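Local coordinates for protein MstE (Scytonema sp. PCC 10023, PDB 6SBF) that acts as a monodomain class II (type II) terpene cyclase, probably closing polyprenyl chains into fused ring scaffolds on the way to merosterol-type compounds, at residues A[212-224]-A[264-277]. The protein carries 1 engineered substitution. Residues are numbered along the deposited sequence; the frame is centred on the assembly and turned at random.
Sequences WSDHEYTTALTAE and STFATAWCLRLLLL
Tyr217 sets CG anti to its backbone N (chi1 173°), whereas Trp270 sets its own CG anti to its carbonyl carbon, and the two side chains then run side by side and meet edge to face. The axes of segments 215-224 and 265-275, near-parallel within the alpha6-alpha6 barrel, lie 8.1 Å apart at 20°. The edge assignment rests on ring planes 73° apart and on Tyr217 CD2 standing 3.3 Å above the indole plane of Trp270, offset toward the rim; Tyr217 CA adds a CH-pi contact over the five-membered ring. Trp270 also takes Ala220 CB against CE3 and Leu221 CD2 against CH2, so an alanine here would probably open a gap between the helices and deprive the Tyr217 edge of its indole face. The small side chain of Ala220 permits close approach, its CB resting on Trp270 O and Leu274 CB. Toward the N-terminal ends, Phe266 meets Trp212 obliquely, and a water bridges Asp214 OD2 to Ser264 OG, the N-cap oxygen that accepts from Ala267 N. At the far end Glu224 and Arg273 form a side-on salt bridge, their planes nearly coplanar: Arg273 NH2 reaches Glu224 OE1 at 2.8 Å, while NE donates to the syn lone pair of OE2 at 2.9 Å. A second water donates to both Glu224 OE2 and Arg273 O.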
# COMPACT_ATOMS: atom_id res chain seq x y z
N TRP A 212 6.49 -6.35 -2.33
CA TRP A 212 5.16 -6.87 -2.64
C TRP A 212 5.20 -7.80 -3.81
O TRP A 212 5.84 -7.51 -4.83
CB TRP A 212 4.20 -5.71 -2.96
CG TRP A 212 4.05 -4.76 -1.82
CD1 TRP A 212 4.80 -3.65 -1.63
CD2 TRP A 212 3.30 -4.96 -0.61
NE1 TRP A 212 4.52 -3.07 -0.45
CE2 TRP A 212 3.59 -3.87 0.21
CE3 TRP A 212 2.41 -5.93 -0.16
CZ2 TRP A 212 3.00 -3.71 1.45
CZ3 TRP A 212 1.88 -5.82 1.09
CH2 TRP A 212 2.12 -4.68 1.87
N SER A 213 4.39 -8.84 -3.72
CA SER A 213 4.22 -9.80 -4.83
C SER A 213 3.40 -9.15 -5.95
O SER A 213 3.60 -9.46 -7.13
CB SER A 213 3.45 -11.02 -4.28
OG SER A 213 4.14 -11.77 -3.30
N ASP A 214 2.41 -8.32 -5.57
CA ASP A 214 1.38 -7.90 -6.54
C ASP A 214 1.80 -6.57 -7.16
O ASP A 214 1.73 -5.48 -6.48
CB ASP A 214 0.04 -7.79 -5.85
CG ASP A 214 -0.46 -9.13 -5.34
OD1 ASP A 214 -0.53 -10.07 -6.16
OD2 ASP A 214 -0.77 -9.25 -4.14
N HIS A 215 2.16 -6.54 -8.45
CA HIS A 215 2.65 -5.35 -9.15
C HIS A 215 1.57 -4.27 -9.25
O HIS A 215 1.94 -3.11 -9.51
CB HIS A 215 3.09 -5.71 -10.56
CG HIS A 215 4.13 -6.76 -10.66
ND1 HIS A 215 5.14 -6.90 -9.71
CD2 HIS A 215 4.36 -7.69 -11.64
CE1 HIS A 215 5.93 -7.91 -10.09
NE2 HIS A 215 5.45 -8.42 -11.25
N GLU A 216 0.31 -4.62 -9.06
CA GLU A 216 -0.79 -3.61 -9.10
C GLU A 216 -0.57 -2.52 -8.04
O GLU A 216 -0.94 -1.40 -8.30
CB GLU A 216 -2.12 -4.32 -8.93
CG GLU A 216 -2.45 -5.33 -10.04
CD GLU A 216 -1.70 -6.64 -10.00
OE1 GLU A 216 -1.70 -7.35 -11.07
OE2 GLU A 216 -1.16 -6.99 -8.92
N TYR A 217 -0.03 -2.88 -6.89
CA TYR A 217 0.25 -1.90 -5.83
C TYR A 217 1.20 -0.83 -6.33
O TYR A 217 0.86 0.39 -6.30
CB TYR A 217 0.81 -2.65 -4.63
CG TYR A 217 1.31 -1.80 -3.50
CD1 TYR A 217 2.58 -1.29 -3.45
CD2 TYR A 217 0.52 -1.55 -2.40
CE1 TYR A 217 3.07 -0.55 -2.38
CE2 TYR A 217 0.98 -0.80 -1.32
CZ TYR A 217 2.25 -0.29 -1.30
OH TYR A 217 2.71 0.44 -0.23
N THR A 218 2.35 -1.20 -6.84
CA THR A 218 3.37 -0.23 -7.26
C THR A 218 2.86 0.49 -8.49
O THR A 218 3.13 1.70 -8.65
CB THR A 218 4.74 -0.89 -7.46
OG1 THR A 218 5.13 -1.52 -6.24
CG2 THR A 218 5.81 0.08 -7.84
N THR A 219 2.21 -0.22 -9.40
CA THR A 219 1.77 0.38 -10.67
C THR A 219 0.72 1.47 -10.37
O THR A 219 0.79 2.57 -10.92
CB THR A 219 1.25 -0.69 -11.62
OG1 THR A 219 2.32 -1.62 -11.89
CG2 THR A 219 0.77 -0.08 -12.93
N ALA A 220 -0.28 1.15 -9.55
CA ALA A 220 -1.34 2.15 -9.23
C ALA A 220 -0.69 3.35 -8.54
O ALA A 220 -0.98 4.49 -8.90
CB ALA A 220 -2.36 1.53 -8.32
N LEU A 221 0.15 3.13 -7.53
CA LEU A 221 0.73 4.26 -6.79
C LEU A 221 1.58 5.12 -7.71
O LEU A 221 1.59 6.34 -7.59
CB LEU A 221 1.52 3.75 -5.60
CG LEU A 221 0.69 3.25 -4.42
CD1 LEU A 221 1.55 2.53 -3.45
CD2 LEU A 221 -0.08 4.39 -3.75
N THR A 222 2.36 4.50 -8.58
CA THR A 222 3.24 5.28 -9.48
C THR A 222 2.39 6.10 -10.46
O THR A 222 2.66 7.32 -10.64
CB THR A 222 4.24 4.39 -10.22
OG1 THR A 222 5.05 3.65 -9.29
CG2 THR A 222 5.12 5.25 -11.07
N ALA A 223 1.42 5.46 -11.10
CA ALA A 223 0.57 6.17 -12.05
C ALA A 223 -0.17 7.32 -11.34
O ALA A 223 -0.35 8.41 -11.94
CB ALA A 223 -0.37 5.23 -12.71
N GLU A 224 -0.62 7.08 -10.11
CA GLU A 224 -1.31 8.15 -9.36
C GLU A 224 -0.35 9.31 -9.10
O GLU A 224 -0.77 10.50 -9.19
CB GLU A 224 -1.81 7.59 -8.03
CG GLU A 224 -3.06 6.75 -8.12
CD GLU A 224 -3.46 6.05 -6.82
OE1 GLU A 224 -2.67 6.11 -5.81
OE2 GLU A 224 -4.55 5.44 -6.82
N SER A 264 -7.42 -12.24 -6.55
CA SER A 264 -6.82 -11.65 -5.35
C SER A 264 -7.61 -10.37 -4.97
O SER A 264 -7.68 -9.44 -5.81
CB SER A 264 -5.41 -11.29 -5.58
OG SER A 264 -4.97 -10.35 -4.62
N THR A 265 -8.16 -10.30 -3.78
CA THR A 265 -8.86 -9.10 -3.34
C THR A 265 -7.92 -7.91 -3.30
O THR A 265 -8.32 -6.80 -3.76
CB THR A 265 -9.58 -9.34 -2.02
OG1 THR A 265 -8.67 -9.90 -1.10
CG2 THR A 265 -10.79 -10.24 -2.19
N PHE A 266 -6.71 -8.06 -2.82
CA PHE A 266 -5.72 -6.97 -2.73
C PHE A 266 -5.32 -6.48 -4.10
O PHE A 266 -5.29 -5.25 -4.35
CB PHE A 266 -4.53 -7.43 -1.88
CG PHE A 266 -3.45 -6.42 -1.62
CD1 PHE A 266 -3.65 -5.40 -0.70
CD2 PHE A 266 -2.21 -6.52 -2.21
CE1 PHE A 266 -2.62 -4.52 -0.41
CE2 PHE A 266 -1.16 -5.71 -1.90
CZ PHE A 266 -1.38 -4.69 -0.99
N ALA A 267 -4.94 -7.38 -4.99
CA ALA A 267 -4.45 -6.98 -6.32
C ALA A 267 -5.63 -6.35 -7.06
O ALA A 267 -5.41 -5.43 -7.86
CB ALA A 267 -3.85 -8.16 -7.06
N THR A 268 -6.83 -6.88 -6.92
CA THR A 268 -8.01 -6.35 -7.64
C THR A 268 -8.33 -4.91 -7.15
O THR A 268 -8.62 -4.05 -7.99
CB THR A 268 -9.23 -7.26 -7.51
OG1 THR A 268 -8.87 -8.54 -8.04
CG2 THR A 268 -10.43 -6.75 -8.22
N ALA A 269 -8.22 -4.66 -5.87
CA ALA A 269 -8.51 -3.31 -5.32
C ALA A 269 -7.47 -2.34 -5.85
O ALA A 269 -7.84 -1.21 -6.27
CB ALA A 269 -8.48 -3.38 -3.80
N TRP A 270 -6.20 -2.73 -5.90
CA TRP A 270 -5.20 -1.81 -6.45
C TRP A 270 -5.43 -1.62 -7.95
O TRP A 270 -5.21 -0.50 -8.45
CB TRP A 270 -3.77 -2.26 -6.09
CG TRP A 270 -3.39 -1.85 -4.70
CD1 TRP A 270 -3.22 -2.61 -3.57
CD2 TRP A 270 -3.16 -0.49 -4.28
NE1 TRP A 270 -2.89 -1.82 -2.51
CE2 TRP A 270 -2.88 -0.52 -2.89
CE3 TRP A 270 -3.20 0.74 -4.92
CZ2 TRP A 270 -2.60 0.66 -2.18
CZ3 TRP A 270 -2.89 1.88 -4.23
CH2 TRP A 270 -2.63 1.84 -2.89
N CYS A 271 -5.80 -2.67 -8.67
CA CYS A 271 -6.07 -2.50 -10.11
C CYS A 271 -7.26 -1.55 -10.30
O CYS A 271 -7.24 -0.75 -11.26
CB CYS A 271 -6.31 -3.86 -10.73
SG CYS A 271 -6.27 -3.86 -12.52
N LEU A 272 -8.26 -1.64 -9.46
CA LEU A 272 -9.44 -0.73 -9.55
C LEU A 272 -8.96 0.71 -9.37
O LEU A 272 -9.39 1.59 -10.17
CB LEU A 272 -10.48 -1.19 -8.55
CG LEU A 272 -11.72 -0.31 -8.43
CD1 LEU A 272 -12.37 -0.11 -9.78
CD2 LEU A 272 -12.69 -0.88 -7.41
N ARG A 273 -8.08 0.98 -8.42
CA ARG A 273 -7.56 2.34 -8.24
C ARG A 273 -6.81 2.77 -9.53
O ARG A 273 -6.99 3.92 -9.97
CB ARG A 273 -6.62 2.42 -7.06
CG ARG A 273 -7.36 2.52 -5.79
CD ARG A 273 -6.46 2.78 -4.59
NE ARG A 273 -5.58 3.97 -4.58
CZ ARG A 273 -5.08 4.52 -3.46
NH1 ARG A 273 -5.52 4.16 -2.27
NH2 ARG A 273 -4.14 5.45 -3.53
N LEU A 274 -6.00 1.91 -10.09
CA LEU A 274 -5.27 2.24 -11.33
C LEU A 274 -6.26 2.62 -12.44
O LEU A 274 -6.03 3.62 -13.17
CB LEU A 274 -4.42 1.04 -11.73
CG LEU A 274 -3.74 1.11 -13.10
CD1 LEU A 274 -2.81 2.27 -13.28
CD2 LEU A 274 -2.97 -0.21 -13.31
N LEU A 275 -7.33 1.90 -12.56
CA LEU A 275 -8.31 2.09 -13.66
C LEU A 275 -9.11 3.40 -13.48
O LEU A 275 -9.73 3.84 -14.44
CB LEU A 275 -9.26 0.90 -13.79
CG LEU A 275 -8.59 -0.42 -14.24
CD1 LEU A 275 -9.60 -1.54 -14.12
CD2 LEU A 275 -8.02 -0.31 -15.63
N LEU A 276 -9.08 4.03 -12.31
CA LEU A 276 -9.73 5.34 -12.11
C LEU A 276 -8.94 6.43 -12.80
O LEU A 276 -9.46 7.57 -12.88
CB LEU A 276 -9.84 5.62 -10.63
CG LEU A 276 -10.81 4.68 -9.90
CD1 LEU A 276 -10.72 4.93 -8.44
CD2 LEU A 276 -12.25 4.96 -10.39
N LEU A 277 -7.75 6.15 -13.32
CA LEU A 277 -6.93 7.23 -13.94
C LEU A 277 -7.31 7.49 -15.39
O LEU A 277 -6.72 8.40 -15.97
CB LEU A 277 -5.45 6.89 -13.77
CG LEU A 277 -5.01 6.82 -12.32
CD1 LEU A 277 -3.56 6.38 -12.23
CD2 LEU A 277 -5.19 8.16 -11.57
O HOH W 1 -2.66 -10.95 -3.56
O HOH W 2 -6.57 6.11 -8.43